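Local coordinates for MccB protein (Escherichia coli, PDB 6OM4), which takes part in making the nucleotide antibiotic microcin C from an N-formylated peptide precursor, probably as an adenylate-forming relative of the ubiquitin-activating enzymes, at residues A116-G127 with V203-A213; A135-D146 with R181-L192. All coordinates share one frame; numbering follows the deposited sequence.

Overall arrangement
Interactions 1 and 2 belong to one sheet, in which strands 117-121 and 141-146 are neighbours: the first joins 117-121 to 208-211 on its inner side, the second joins 141-146 to the outermost strand 186-191. Interaction 1 is buried and rich in valine, isoleucine and leucine, with a glycine turn and backbone groups doing the work at its ligand end. Interaction 2 is partly buried, and serines and a glutamate enter its outer strand. Both draw on helix 125-136, one at its start and one at its end. They meet at the adenosine ligand, where Asp146 of interaction 2 accepts a probable hydrogen bond from Cys123 N of interaction 1.

Interaction 1. Residues A116-G127 with V203-A213; sequences AKVVILGCGGIG and VPEADIWVVSA. With ND7 (5'-O-[(S)-amino(hydroxy)phosphoryl]adenosine), chain M.
Strands 117-121 and 208-211 run parallel, 20° apart, and the hydrogen bonds that join them are near-straight from Val119 N to Leu121 N, among them Val210 N to Val119 O at 2.8 Å, before the ladder ends in a more bent bond from Ser212 N to Leu121 O. On one face of the sheet Val119 lies beside the Trp209 indole, its CB 3.7 Å from CD1 of Trp209. Val203 CG1 stands over a face of the same ring, offset toward the rim, while Trp209 NE1 donates to Pro204 O, which helps to hold the ring's rotation. The CG2 branch of Val119 touches both Pro204 O and Ala206 CB. Across the sheet, Val210 CG2 meets CG1 of Val118 at 3.8 Å and also packs on CD1 of Ile120. Asp207 closes the outer end: its OD2 takes Lys117 N at 2.7 Å on the anti side of the carboxylate, and its own N returns a bond to Lys117 O. At the other end lies the Rossmann-type GxGxxG turn, strand to glycine loop to helix, which fits the ThiF family. Ser212 bonds to this turn. With chi1 at 42°, OG sits between its backbone N and carbonyl carbon and donates to Gly122 O at 2.7 Å, in the carbonyl plane and on a lone pair. Ser212 CB is pressed tightly against Ile126 CG2, 3.5 Å away, in the first turn of the helix. A water accepts from Gly124 N and Gly127 N and donates to Ser212 O, tying the loop to the neighbouring strand. Gly122, at a positive phi, brings its CA to 3.4 Å from ligand O4'. Gly125 N, at the helix start, donates to O2A of the phosphoramidate at 2.9 Å, while Ala213 CB packs against the adenine at C4.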
# COMPACT_ATOMS: atom_id res chain seq x y z
N ALA A 116 14.62 3.64 3.78
CA ALA A 116 13.52 3.44 4.72
C ALA A 116 13.71 2.19 5.59
O ALA A 116 14.36 1.22 5.20
CB ALA A 116 12.24 3.29 3.95
N LYS A 117 13.09 2.26 6.77
CA LYS A 117 12.98 1.17 7.72
C LYS A 117 11.50 0.94 8.02
O LYS A 117 10.75 1.87 8.40
CB LYS A 117 13.78 1.54 8.97
CG LYS A 117 13.77 0.54 10.11
CD LYS A 117 14.44 1.13 11.38
CE LYS A 117 15.12 0.04 12.18
NZ LYS A 117 15.49 0.49 13.54
N VAL A 118 11.06 -0.32 7.87
CA VAL A 118 9.70 -0.65 8.16
C VAL A 118 9.66 -1.78 9.21
O VAL A 118 10.40 -2.75 9.08
CB VAL A 118 8.94 -1.07 6.88
CG1 VAL A 118 7.54 -1.55 7.18
CG2 VAL A 118 8.93 0.07 5.85
N VAL A 119 8.73 -1.68 10.16
CA VAL A 119 8.43 -2.71 11.16
C VAL A 119 7.19 -3.46 10.70
O VAL A 119 6.18 -2.87 10.35
CB VAL A 119 8.18 -2.09 12.55
CG1 VAL A 119 7.57 -3.08 13.51
CG2 VAL A 119 9.45 -1.50 13.12
N ILE A 120 7.30 -4.79 10.66
CA ILE A 120 6.14 -5.66 10.47
C ILE A 120 5.79 -6.25 11.85
O ILE A 120 6.47 -7.19 12.35
CB ILE A 120 6.46 -6.78 9.45
CG1 ILE A 120 7.10 -6.22 8.18
CG2 ILE A 120 5.23 -7.61 9.16
CD1 ILE A 120 6.15 -5.50 7.28
N LEU A 121 4.72 -5.73 12.44
CA LEU A 121 4.26 -6.19 13.75
C LEU A 121 3.16 -7.23 13.50
O LEU A 121 2.00 -6.88 13.23
CB LEU A 121 3.79 -4.99 14.59
CG LEU A 121 3.25 -5.34 15.98
CD1 LEU A 121 4.21 -6.22 16.77
CD2 LEU A 121 2.93 -4.07 16.76
N GLY A 122 3.58 -8.50 13.53
CA GLY A 122 2.72 -9.61 13.19
C GLY A 122 3.10 -10.16 11.84
O GLY A 122 2.95 -9.47 10.83
N CYS A 123 3.50 -11.44 11.84
CA CYS A 123 4.08 -12.18 10.71
C CYS A 123 3.19 -13.35 10.29
O CYS A 123 3.67 -14.39 9.87
CB CYS A 123 5.46 -12.70 11.10
SG CYS A 123 6.71 -11.38 11.21
N GLY A 124 1.88 -13.13 10.30
CA GLY A 124 0.91 -14.07 9.82
C GLY A 124 0.47 -13.76 8.40
O GLY A 124 1.31 -13.39 7.54
N GLY A 125 -0.84 -13.84 8.14
CA GLY A 125 -1.33 -13.72 6.76
C GLY A 125 -0.99 -12.36 6.15
O GLY A 125 -0.46 -12.20 5.02
N ILE A 126 -1.38 -11.31 6.87
CA ILE A 126 -1.11 -9.98 6.37
C ILE A 126 0.39 -9.73 6.31
O ILE A 126 0.93 -9.22 5.30
CB ILE A 126 -1.86 -8.92 7.20
CG1 ILE A 126 -3.37 -9.09 7.07
CG2 ILE A 126 -1.36 -7.52 6.87
CD1 ILE A 126 -3.96 -8.91 5.71
N GLY A 127 1.09 -10.07 7.38
CA GLY A 127 2.52 -9.80 7.47
C GLY A 127 3.33 -10.47 6.37
O GLY A 127 4.29 -9.90 5.83
N VAL A 203 9.35 -2.11 20.73
CA VAL A 203 9.25 -2.06 19.28
C VAL A 203 10.02 -0.85 18.77
O VAL A 203 9.72 0.28 19.15
CB VAL A 203 7.78 -2.03 18.83
CG1 VAL A 203 7.68 -1.91 17.32
CG2 VAL A 203 6.99 -3.22 19.33
N PRO A 204 11.03 -1.04 17.89
CA PRO A 204 11.87 0.06 17.43
C PRO A 204 11.09 1.10 16.62
O PRO A 204 10.09 0.78 16.00
CB PRO A 204 12.96 -0.58 16.57
CG PRO A 204 12.88 -2.06 16.90
CD PRO A 204 11.45 -2.34 17.34
N GLU A 205 11.53 2.36 16.72
CA GLU A 205 11.12 3.43 15.85
C GLU A 205 11.44 3.02 14.41
O GLU A 205 12.39 2.30 14.16
CB GLU A 205 11.87 4.71 16.25
CG GLU A 205 11.74 5.88 15.31
CD GLU A 205 12.52 7.10 15.79
OE1 GLU A 205 13.40 6.93 16.69
OE2 GLU A 205 12.24 8.23 15.28
N ALA A 206 10.63 3.50 13.46
CA ALA A 206 10.84 3.24 12.05
C ALA A 206 10.11 4.31 11.23
O ALA A 206 9.35 5.10 11.78
CB ALA A 206 10.35 1.85 11.71
N ASP A 207 10.29 4.27 9.91
CA ASP A 207 9.57 5.19 9.02
C ASP A 207 8.06 4.98 9.16
O ASP A 207 7.31 5.96 9.09
CB ASP A 207 10.07 5.05 7.58
CG ASP A 207 11.49 5.58 7.41
OD1 ASP A 207 11.62 6.80 7.26
OD2 ASP A 207 12.46 4.80 7.52
N ILE A 208 7.64 3.71 9.31
CA ILE A 208 6.24 3.32 9.50
C ILE A 208 6.21 1.91 10.12
O ILE A 208 7.11 1.06 9.86
CB ILE A 208 5.46 3.40 8.18
CG1 ILE A 208 3.97 3.19 8.44
CG2 ILE A 208 6.04 2.45 7.12
CD1 ILE A 208 3.06 3.64 7.30
N TRP A 209 5.21 1.69 10.98
CA TRP A 209 4.84 0.39 11.43
C TRP A 209 3.69 -0.15 10.59
O TRP A 209 2.63 0.50 10.46
CB TRP A 209 4.37 0.44 12.89
CG TRP A 209 5.44 0.74 13.90
CD1 TRP A 209 6.74 1.07 13.72
CD2 TRP A 209 5.20 0.73 15.32
NE1 TRP A 209 7.36 1.23 14.95
CE2 TRP A 209 6.42 1.08 15.94
CE3 TRP A 209 4.08 0.45 16.10
CZ2 TRP A 209 6.53 1.12 17.34
CZ3 TRP A 209 4.19 0.50 17.47
CH2 TRP A 209 5.38 0.89 18.07
N VAL A 210 3.84 -1.41 10.18
CA VAL A 210 2.77 -2.16 9.64
C VAL A 210 2.18 -2.96 10.79
O VAL A 210 2.82 -3.86 11.30
CB VAL A 210 3.22 -3.09 8.50
CG1 VAL A 210 2.07 -4.00 8.07
CG2 VAL A 210 3.80 -2.29 7.32
N VAL A 211 0.93 -2.67 11.13
CA VAL A 211 0.28 -3.27 12.28
C VAL A 211 -0.61 -4.39 11.77
O VAL A 211 -1.75 -4.16 11.31
CB VAL A 211 -0.48 -2.23 13.12
CG1 VAL A 211 -1.08 -2.88 14.35
CG2 VAL A 211 0.41 -1.07 13.50
N SER A 212 -0.04 -5.60 11.83
CA SER A 212 -0.61 -6.82 11.23
C SER A 212 -0.70 -7.92 12.30
O SER A 212 -0.48 -9.11 12.01
CB SER A 212 0.18 -7.27 10.00
OG SER A 212 1.62 -7.18 10.12
N ALA A 213 -1.02 -7.50 13.53
CA ALA A 213 -1.19 -8.33 14.72
C ALA A 213 -2.53 -7.94 15.32
O ALA A 213 -2.95 -6.79 15.18
CB ALA A 213 -0.05 -8.15 15.68
O1A ND7 M . -3.65 -14.58 12.56
PA ND7 M . -3.05 -13.82 11.42
O2A ND7 M . -2.91 -14.53 10.08
N3A ND7 M . -4.07 -12.47 11.25
O5' ND7 M . -1.60 -13.25 11.74
C5' ND7 M . -1.48 -12.49 12.98
C4' ND7 M . 0.02 -12.59 13.36
C3' ND7 M . 0.31 -14.03 13.90
O3' ND7 M . 1.41 -14.61 13.32
C2' ND7 M . 0.36 -13.76 15.46
O2' ND7 M . 1.35 -14.65 16.10
C1' ND7 M . 0.78 -12.50 15.59
O4' ND7 M . 0.22 -11.71 14.29
N9 ND7 M . 0.29 -11.75 16.71
C4 ND7 M . 1.05 -11.03 17.59
C5 ND7 M . 0.21 -10.46 18.48
N7 ND7 M . -1.06 -10.81 18.15
C8 ND7 M . -0.99 -11.57 17.07
N3 ND7 M . 2.38 -10.86 17.67
C2 ND7 M . 2.86 -10.11 18.62
N1 ND7 M . 2.05 -9.54 19.53
C6 ND7 M . 0.76 -9.69 19.48
N6 ND7 M . -0.10 -9.06 20.47
O HOH W 1 -0.05 -10.87 10.00

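Interaction 2. Residues A135-D146 with R181-L192; sequences ATSGIGEIILID and RNSEISVSEIAL. With ND7 (5'-O-[(S)-amino(hydroxy)phosphoryl]adenosine), chain M.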
# COMPACT_ATOMS: atom_id res chain seq x y z
N ALA A 135 9.94 -6.10 0.45
CA ALA A 135 11.29 -6.58 0.22
C ALA A 135 11.60 -6.53 -1.28
O ALA A 135 12.65 -6.07 -1.70
CB ALA A 135 11.45 -7.97 0.77
N THR A 136 10.66 -6.99 -2.12
CA THR A 136 10.99 -7.08 -3.51
C THR A 136 10.86 -5.72 -4.20
O THR A 136 11.37 -5.60 -5.30
CB THR A 136 10.18 -8.17 -4.21
OG1 THR A 136 8.80 -7.87 -4.05
CG2 THR A 136 10.49 -9.53 -3.62
N SER A 137 10.22 -4.74 -3.55
CA SER A 137 10.20 -3.35 -4.02
C SER A 137 11.41 -2.58 -3.52
O SER A 137 11.59 -1.43 -3.90
CB SER A 137 8.89 -2.66 -3.70
OG SER A 137 7.89 -3.14 -4.59
N GLY A 138 12.24 -3.19 -2.68
CA GLY A 138 13.52 -2.55 -2.28
C GLY A 138 13.47 -1.66 -1.05
O GLY A 138 14.39 -0.83 -0.84
N ILE A 139 12.48 -1.84 -0.16
CA ILE A 139 12.55 -1.26 1.18
C ILE A 139 13.83 -1.79 1.86
O ILE A 139 14.08 -3.01 1.95
CB ILE A 139 11.30 -1.58 2.03
CG1 ILE A 139 10.05 -0.84 1.54
CG2 ILE A 139 11.58 -1.27 3.50
CD1 ILE A 139 10.05 0.63 1.91
N GLY A 140 14.67 -0.87 2.34
CA GLY A 140 16.05 -1.20 2.68
C GLY A 140 16.19 -2.05 3.94
O GLY A 140 17.15 -2.81 4.06
N GLU A 141 15.31 -1.82 4.93
CA GLU A 141 15.38 -2.47 6.23
C GLU A 141 13.99 -2.86 6.71
O GLU A 141 13.13 -2.03 6.84
CB GLU A 141 16.04 -1.59 7.28
CG GLU A 141 16.51 -2.40 8.47
CD GLU A 141 17.25 -1.63 9.56
OE1 GLU A 141 17.67 -0.46 9.29
OE2 GLU A 141 17.41 -2.20 10.66
N ILE A 142 13.83 -4.16 6.98
CA ILE A 142 12.60 -4.73 7.44
C ILE A 142 12.85 -5.44 8.79
O ILE A 142 13.76 -6.27 8.93
CB ILE A 142 12.01 -5.70 6.39
CG1 ILE A 142 11.77 -5.00 5.04
CG2 ILE A 142 10.75 -6.33 6.95
CD1 ILE A 142 11.17 -5.92 3.98
N ILE A 143 12.02 -5.09 9.79
CA ILE A 143 12.09 -5.67 11.14
C ILE A 143 10.83 -6.50 11.34
O ILE A 143 9.74 -5.96 11.24
CB ILE A 143 12.19 -4.60 12.24
CG1 ILE A 143 13.18 -3.50 11.91
CG2 ILE A 143 12.46 -5.27 13.59
CD1 ILE A 143 14.55 -3.95 11.64
N LEU A 144 11.01 -7.80 11.55
CA LEU A 144 9.93 -8.73 11.73
C LEU A 144 9.72 -9.04 13.21
O LEU A 144 10.64 -9.48 13.91
CB LEU A 144 10.26 -10.02 10.97
CG LEU A 144 10.66 -9.85 9.52
CD1 LEU A 144 11.26 -11.13 9.02
CD2 LEU A 144 9.46 -9.42 8.69
N ILE A 145 8.48 -8.87 13.67
CA ILE A 145 8.11 -9.10 15.08
C ILE A 145 6.96 -10.10 15.16
O ILE A 145 5.85 -9.87 14.66
CB ILE A 145 7.73 -7.77 15.76
CG1 ILE A 145 8.76 -6.70 15.40
CG2 ILE A 145 7.55 -7.93 17.27
CD1 ILE A 145 8.55 -5.35 16.11
N ASP A 146 7.23 -11.19 15.88
CA ASP A 146 6.23 -12.21 16.16
C ASP A 146 6.86 -13.14 17.19
O ASP A 146 8.08 -13.13 17.35
CB ASP A 146 5.82 -12.98 14.89
CG ASP A 146 4.38 -13.51 14.90
OD1 ASP A 146 3.97 -14.19 15.89
OD2 ASP A 146 3.64 -13.19 13.94
N ARG A 181 14.66 -13.74 -1.97
CA ARG A 181 14.01 -12.94 -3.00
C ARG A 181 14.73 -11.63 -3.28
O ARG A 181 14.71 -11.19 -4.44
CB ARG A 181 12.55 -12.70 -2.62
CG ARG A 181 11.73 -13.95 -2.87
CD ARG A 181 10.39 -13.94 -2.17
NE ARG A 181 9.65 -15.15 -2.52
CZ ARG A 181 9.85 -16.37 -2.02
NH1 ARG A 181 10.75 -16.57 -1.06
NH2 ARG A 181 9.14 -17.40 -2.45
N ASN A 182 15.31 -11.02 -2.26
CA ASN A 182 16.09 -9.80 -2.41
C ASN A 182 17.24 -9.79 -1.40
O ASN A 182 17.06 -9.46 -0.23
CB ASN A 182 15.23 -8.54 -2.30
CG ASN A 182 15.95 -7.32 -2.79
OD1 ASN A 182 17.18 -7.37 -2.93
ND2 ASN A 182 15.21 -6.28 -3.14
N SER A 183 18.44 -10.12 -1.87
CA SER A 183 19.57 -10.26 -0.99
C SER A 183 20.27 -8.90 -0.79
O SER A 183 21.24 -8.85 -0.05
CB SER A 183 20.52 -11.28 -1.49
OG SER A 183 20.93 -10.98 -2.80
N GLU A 184 19.73 -7.84 -1.39
CA GLU A 184 20.30 -6.47 -1.32
C GLU A 184 19.74 -5.71 -0.09
O GLU A 184 20.23 -4.63 0.20
CB GLU A 184 20.04 -5.72 -2.63
CG GLU A 184 20.60 -6.42 -3.88
CD GLU A 184 20.32 -5.81 -5.27
OE1 GLU A 184 20.11 -4.56 -5.36
OE2 GLU A 184 20.29 -6.59 -6.27
N ILE A 185 18.75 -6.26 0.63
CA ILE A 185 18.13 -5.54 1.75
C ILE A 185 18.60 -6.16 3.07
O ILE A 185 19.28 -7.17 3.10
CB ILE A 185 16.60 -5.54 1.64
CG1 ILE A 185 16.03 -6.93 1.92
CG2 ILE A 185 16.16 -4.98 0.30
CD1 ILE A 185 14.55 -6.96 2.04
N SER A 186 18.20 -5.50 4.17
CA SER A 186 18.52 -5.91 5.53
C SER A 186 17.23 -6.34 6.23
O SER A 186 16.24 -5.59 6.18
CB SER A 186 19.17 -4.75 6.25
OG SER A 186 19.56 -5.14 7.56
N VAL A 187 17.25 -7.52 6.89
CA VAL A 187 16.11 -8.03 7.64
C VAL A 187 16.59 -8.46 9.02
O VAL A 187 17.61 -9.13 9.11
CB VAL A 187 15.44 -9.22 6.92
CG1 VAL A 187 14.22 -9.70 7.68
CG2 VAL A 187 15.09 -8.85 5.47
N SER A 188 15.84 -8.09 10.06
CA SER A 188 16.11 -8.50 11.41
C SER A 188 14.80 -8.98 12.07
O SER A 188 13.71 -8.73 11.54
CB SER A 188 16.85 -7.37 12.13
OG SER A 188 15.97 -6.31 12.46
N GLU A 189 14.93 -9.78 13.13
CA GLU A 189 13.84 -10.40 13.81
C GLU A 189 13.81 -9.94 15.27
O GLU A 189 14.87 -9.75 15.88
CB GLU A 189 14.01 -11.92 13.81
CG GLU A 189 14.14 -12.55 12.44
CD GLU A 189 14.61 -13.98 12.59
OE1 GLU A 189 13.86 -14.77 13.25
OE2 GLU A 189 15.73 -14.31 12.10
N ILE A 190 12.61 -9.82 15.84
CA ILE A 190 12.39 -9.61 17.28
C ILE A 190 11.31 -10.60 17.74
O ILE A 190 10.19 -10.60 17.18
CB ILE A 190 11.98 -8.14 17.61
CG1 ILE A 190 13.00 -7.11 17.16
CG2 ILE A 190 11.69 -8.00 19.10
CD1 ILE A 190 12.56 -5.68 17.38
N ALA A 191 11.64 -11.48 18.71
CA ALA A 191 10.69 -12.44 19.26
C ALA A 191 9.91 -11.77 20.39
O ALA A 191 10.43 -11.62 21.51
CB ALA A 191 11.39 -13.71 19.71
N LEU A 192 8.65 -11.37 20.13
CA LEU A 192 7.93 -10.59 21.08
C LEU A 192 6.44 -10.80 20.86
O LEU A 192 5.99 -10.81 19.72
CB LEU A 192 8.32 -9.13 20.89
CG LEU A 192 7.61 -8.10 21.77
CD1 LEU A 192 7.93 -8.28 23.25
CD2 LEU A 192 7.97 -6.69 21.31
O1A ND7 M . -3.65 -14.58 12.56
PA ND7 M . -3.05 -13.82 11.42
O2A ND7 M . -2.91 -14.53 10.08
N3A ND7 M . -4.07 -12.47 11.25
O5' ND7 M . -1.60 -13.25 11.74
C5' ND7 M . -1.48 -12.49 12.98
C4' ND7 M . 0.02 -12.59 13.36
C3' ND7 M . 0.31 -14.03 13.90
O3' ND7 M . 1.41 -14.61 13.32
C2' ND7 M . 0.36 -13.76 15.46
O2' ND7 M . 1.35 -14.65 16.10
C1' ND7 M . 0.78 -12.50 15.59
O4' ND7 M . 0.22 -11.71 14.29
N9 ND7 M . 0.29 -11.75 16.71
C4 ND7 M . 1.05 -11.03 17.59
C5 ND7 M . 0.21 -10.46 18.48
N7 ND7 M . -1.06 -10.81 18.15
C8 ND7 M . -0.99 -11.57 17.07
N3 ND7 M . 2.38 -10.86 17.67
C2 ND7 M . 2.86 -10.11 18.62
N1 ND7 M . 2.05 -9.54 19.53
C6 ND7 M . 0.76 -9.69 19.48
N6 ND7 M . -0.10 -9.06 20.47
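Leu144 and Val187 meet through their branches, CD1 of the leucine 3.5 Å from CG1 of the valine, on the face of the sheet that also carries Asp146. On the other face Ile143 CG2 packs against Ile190 CD1 at 3.8 Å, and Ile145 lies alongside both Ile190 and Leu192, its CG2 touching Leu192 CB. Toward the start of the strands, the CD1 tip of Ile185 is pushed tightly onto Ala135 CB, 3.5 Å away, and also reaches CD1 of Ile142; a chi1 of 72° sets CG1 between the backbone N and the carbonyl carbon. Between these two layers of side chains the strands run parallel, stitched by hydrogen bonds from Ser186 N to Gly140 O up to Asp146 N, with a last, weak one from Leu192 N to Asp146 O.

Asn182 secures the turn end. Its ND2 donates to Ala135 O at 2.9 Å, tilted out of the carbonyl plane, while Gly138 N reaches the same oxygen from the opposite face as part of the Schellman motif that ends the helix. Its OD1 accepts from Glu184 N in an Asx turn, so both ends of the amide are engaged and its flip is settled; Tyr92 adds a further partner to ND2. At the far end, Asp146 grips the ribose with both oxygens: OD1 takes O2' and OD2 takes O3', each at 2.7 Å. With CG roughly anti to the backbone N (chi1 -150°), the carboxylate reaches the ribose. Asp148 N also donates to OD1 and Cys123 N to OD2, so each oxygen has a backbone partner beside its ribose hydroxyl.

Helix 170-181 completes a beta-alpha-beta unit with the two strands: its Ile174 touches Leu144 and Thr171 OG1 is hydrogen-bonded to Glu189 OE1, while strand 117-121 adjoins strand 141-146 on its other edge.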